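PDB 5ZDI: protein secretion chaperonin CsaA from Picrophilus torridus, which probably binds tRNA through an OB-type tRNA-binding domain and is thought to act as a chaperone in protein secretion. Local coordinates for residues A[19-24]-A[30-35]. Sequence-based numbering, arbitrary orientation.
Sequences EVSDFK and AYKLKI
V20 and Y31, diagonal neighbours on an antiparallel hairpin, show how a branched residue can seat an aromatic ring. With chi1 at -176°, V20 carries CG1 on the far side of CB from its own amide nitrogen, which lays that methyl over one face of the Y31 ring, 3.9 Å from the centroid, in a CH-pi contact displaced toward the rim. The same methyl also touches L33 CD2, which stands alongside on the same face of the sheet. At the edge of the tyrosine ring, in its plane, lies D22 OD1, 3.4 Å from Y31 CE1; the other carboxylate oxygen of D22 forms a salt bridge with K55, and the Y31 hydroxyl is hydrogen-bonded to the carbonyl of Y53, so both polar ends are tied to the rest of the fold.

On the other face K32 extends past S21 OG, then across the side chain of F23, just beyond the strand end, at about a right angle, bringing K32 CE within 3.7 Å of F23 CD1. Farther along this face, E19 and K34 run side by side with their CB atoms 3.9 Å apart; their charged ends approach without touching.

Backbone bonds set this register. S21 and K32 form a hydrogen-bonded pair, with S21 N to K32 O and K32 N to S21 O both 2.9 Å. Beyond the strand end, F23 N still reaches A30 O at 3.0 Å, and a water joins F23 O to A30 N, bridging the mouth of the connecting loop.

In this OB-clan domain, strand 31-36 also pairs with strand 43-48. Helix 55-58 packs against V20 and Y31, while F77 of strand 77-88 meets F23 and K32.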
loop_
_atom_site.group_PDB
_atom_site.type_symbol
_atom_site.label_atom_id
_atom_site.label_comp_id
_atom_site.label_asym_id
_atom_site.label_seq_id
_atom_site.Cartn_x
_atom_site.Cartn_y
_atom_site.Cartn_z
ATOM N N GLU A 19 -16.108 -10.230 -6.833
ATOM C CA GLU A 19 -16.713 -10.273 -8.158
ATOM C C GLU A 19 -15.978 -9.294 -9.070
ATOM O O GLU A 19 -15.476 -8.234 -8.602
ATOM C CB GLU A 19 -18.178 -9.857 -8.111
ATOM C CG GLU A 19 -19.031 -10.781 -7.317
ATOM C CD GLU A 19 -20.513 -10.645 -7.700
ATOM O OE1 GLU A 19 -21.232 -11.638 -7.480
ATOM O OE2 GLU A 19 -20.895 -9.567 -8.223
ATOM N N VAL A 20 -15.888 -9.623 -10.349
ATOM C CA VAL A 20 -15.197 -8.764 -11.318
ATOM C C VAL A 20 -16.026 -8.746 -12.589
ATOM O O VAL A 20 -16.421 -9.831 -13.020
ATOM C CB VAL A 20 -13.823 -9.286 -11.728
ATOM C CG1 VAL A 20 -13.110 -8.266 -12.668
ATOM C CG2 VAL A 20 -12.963 -9.548 -10.547
ATOM N N SER A 21 -16.261 -7.555 -13.171
ATOM C CA SER A 21 -16.951 -7.473 -14.464
ATOM C C SER A 21 -16.280 -6.400 -15.323
ATOM O O SER A 21 -15.573 -5.574 -14.844
ATOM C CB SER A 21 -18.463 -7.152 -14.281
ATOM O OG SER A 21 -18.692 -5.821 -13.833
ATOM N N ASP A 22 -16.517 -6.440 -16.641
ATOM C CA ASP A 22 -15.986 -5.370 -17.482
ATOM C C ASP A 22 -16.699 -4.052 -17.249
ATOM O O ASP A 22 -17.924 -4.035 -17.120
ATOM C CB ASP A 22 -15.991 -5.741 -18.983
ATOM C CG ASP A 22 -15.135 -6.924 -19.278
ATOM O OD1 ASP A 22 -13.953 -6.899 -18.913
ATOM O OD2 ASP A 22 -15.575 -7.870 -19.951
ATOM N N PHE A 23 -15.961 -2.938 -17.221
ATOM C CA PHE A 23 -16.547 -1.641 -17.107
ATOM C C PHE A 23 -16.672 -1.034 -18.539
ATOM O O PHE A 23 -15.915 -0.166 -18.964
ATOM C CB PHE A 23 -15.732 -0.775 -16.150
ATOM C CG PHE A 23 -16.362 0.534 -15.765
ATOM C CD1 PHE A 23 -17.615 0.918 -16.216
ATOM C CD2 PHE A 23 -15.649 1.441 -14.973
ATOM C CE1 PHE A 23 -18.125 2.131 -15.861
ATOM C CE2 PHE A 23 -16.184 2.653 -14.619
ATOM C CZ PHE A 23 -17.410 3.025 -15.123
ATOM N N LYS A 24 -17.711 -1.486 -19.227
ATOM C CA LYS A 24 -17.859 -1.231 -20.675
ATOM C C LYS A 24 -17.958 0.236 -21.051
ATOM O O LYS A 24 -17.421 0.681 -22.084
ATOM C CB LYS A 24 -19.101 -1.965 -21.152
ATOM C CG LYS A 24 -18.895 -3.444 -21.083
ATOM C CD LYS A 24 -20.163 -4.158 -21.503
ATOM C CE LYS A 24 -20.017 -5.634 -21.306
ATOM N NZ LYS A 24 -21.338 -6.256 -21.499
ATOM N N ALA A 30 -11.105 -0.945 -17.996
ATOM C CA ALA A 30 -11.245 -1.033 -16.549
ATOM C C ALA A 30 -12.127 -2.155 -16.182
ATOM O O ALA A 30 -12.992 -2.552 -16.973
ATOM C CB ALA A 30 -11.768 0.263 -16.003
ATOM N N TYR A 31 -11.981 -2.632 -14.978
ATOM C CA TYR A 31 -12.947 -3.528 -14.387
ATOM C C TYR A 31 -13.763 -2.818 -13.300
ATOM O O TYR A 31 -13.227 -1.975 -12.569
ATOM C CB TYR A 31 -12.308 -4.733 -13.692
ATOM C CG TYR A 31 -11.537 -5.703 -14.578
ATOM C CD1 TYR A 31 -12.108 -6.180 -15.779
ATOM C CD2 TYR A 31 -10.309 -6.162 -14.242
ATOM C CE1 TYR A 31 -11.446 -7.036 -16.584
ATOM C CE2 TYR A 31 -9.623 -7.093 -15.028
ATOM C CZ TYR A 31 -10.204 -7.508 -16.242
ATOM O OH TYR A 31 -9.485 -8.399 -16.997
ATOM N N LYS A 32 -14.995 -3.262 -13.189
ATOM C CA LYS A 32 -15.829 -3.068 -11.975
ATOM C C LYS A 32 -15.510 -4.207 -11.002
ATOM O O LYS A 32 -15.622 -5.399 -11.308
ATOM C CB LYS A 32 -17.339 -3.047 -12.318
ATOM C CG LYS A 32 -17.787 -1.983 -13.244
ATOM C CD LYS A 32 -19.251 -2.392 -13.596
ATOM C CE LYS A 32 -19.913 -1.262 -14.235
ATOM N NZ LYS A 32 -21.315 -1.681 -14.501
ATOM N N LEU A 33 -15.115 -3.845 -9.792
ATOM C CA LEU A 33 -14.799 -4.764 -8.742
ATOM C C LEU A 33 -15.759 -4.609 -7.560
ATOM O O LEU A 33 -16.068 -3.494 -7.172
ATOM C CB LEU A 33 -13.409 -4.412 -8.140
ATOM C CG LEU A 33 -12.258 -4.283 -9.080
ATOM C CD1 LEU A 33 -10.983 -4.011 -8.298
ATOM C CD2 LEU A 33 -12.093 -5.575 -9.837
ATOM N N LYS A 34 -16.225 -5.738 -7.028
ATOM C CA LYS A 34 -16.995 -5.798 -5.796
ATOM C C LYS A 34 -16.087 -6.442 -4.753
ATOM O O LYS A 34 -15.641 -7.566 -4.899
ATOM C CB LYS A 34 -18.301 -6.533 -6.005
ATOM C CG LYS A 34 -19.036 -6.680 -4.692
ATOM C CD LYS A 34 -20.408 -7.268 -4.974
ATOM C CE LYS A 34 -21.113 -7.563 -3.691
ATOM N NZ LYS A 34 -22.515 -7.814 -4.133
ATOM N N ILE A 35 -15.769 -5.662 -3.705
ATOM C CA ILE A 35 -14.682 -5.983 -2.762
ATOM C C ILE A 35 -15.273 -6.009 -1.340
ATOM O O ILE A 35 -16.069 -5.096 -0.952
ATOM C CB ILE A 35 -13.617 -4.880 -2.806
ATOM C CG1 ILE A 35 -13.180 -4.650 -4.234
ATOM C CG2 ILE A 35 -12.463 -5.195 -1.888
ATOM C CD1 ILE A 35 -12.173 -3.566 -4.441
HETATM O O HOH W 1 -13.250 -0.344 -19.805
#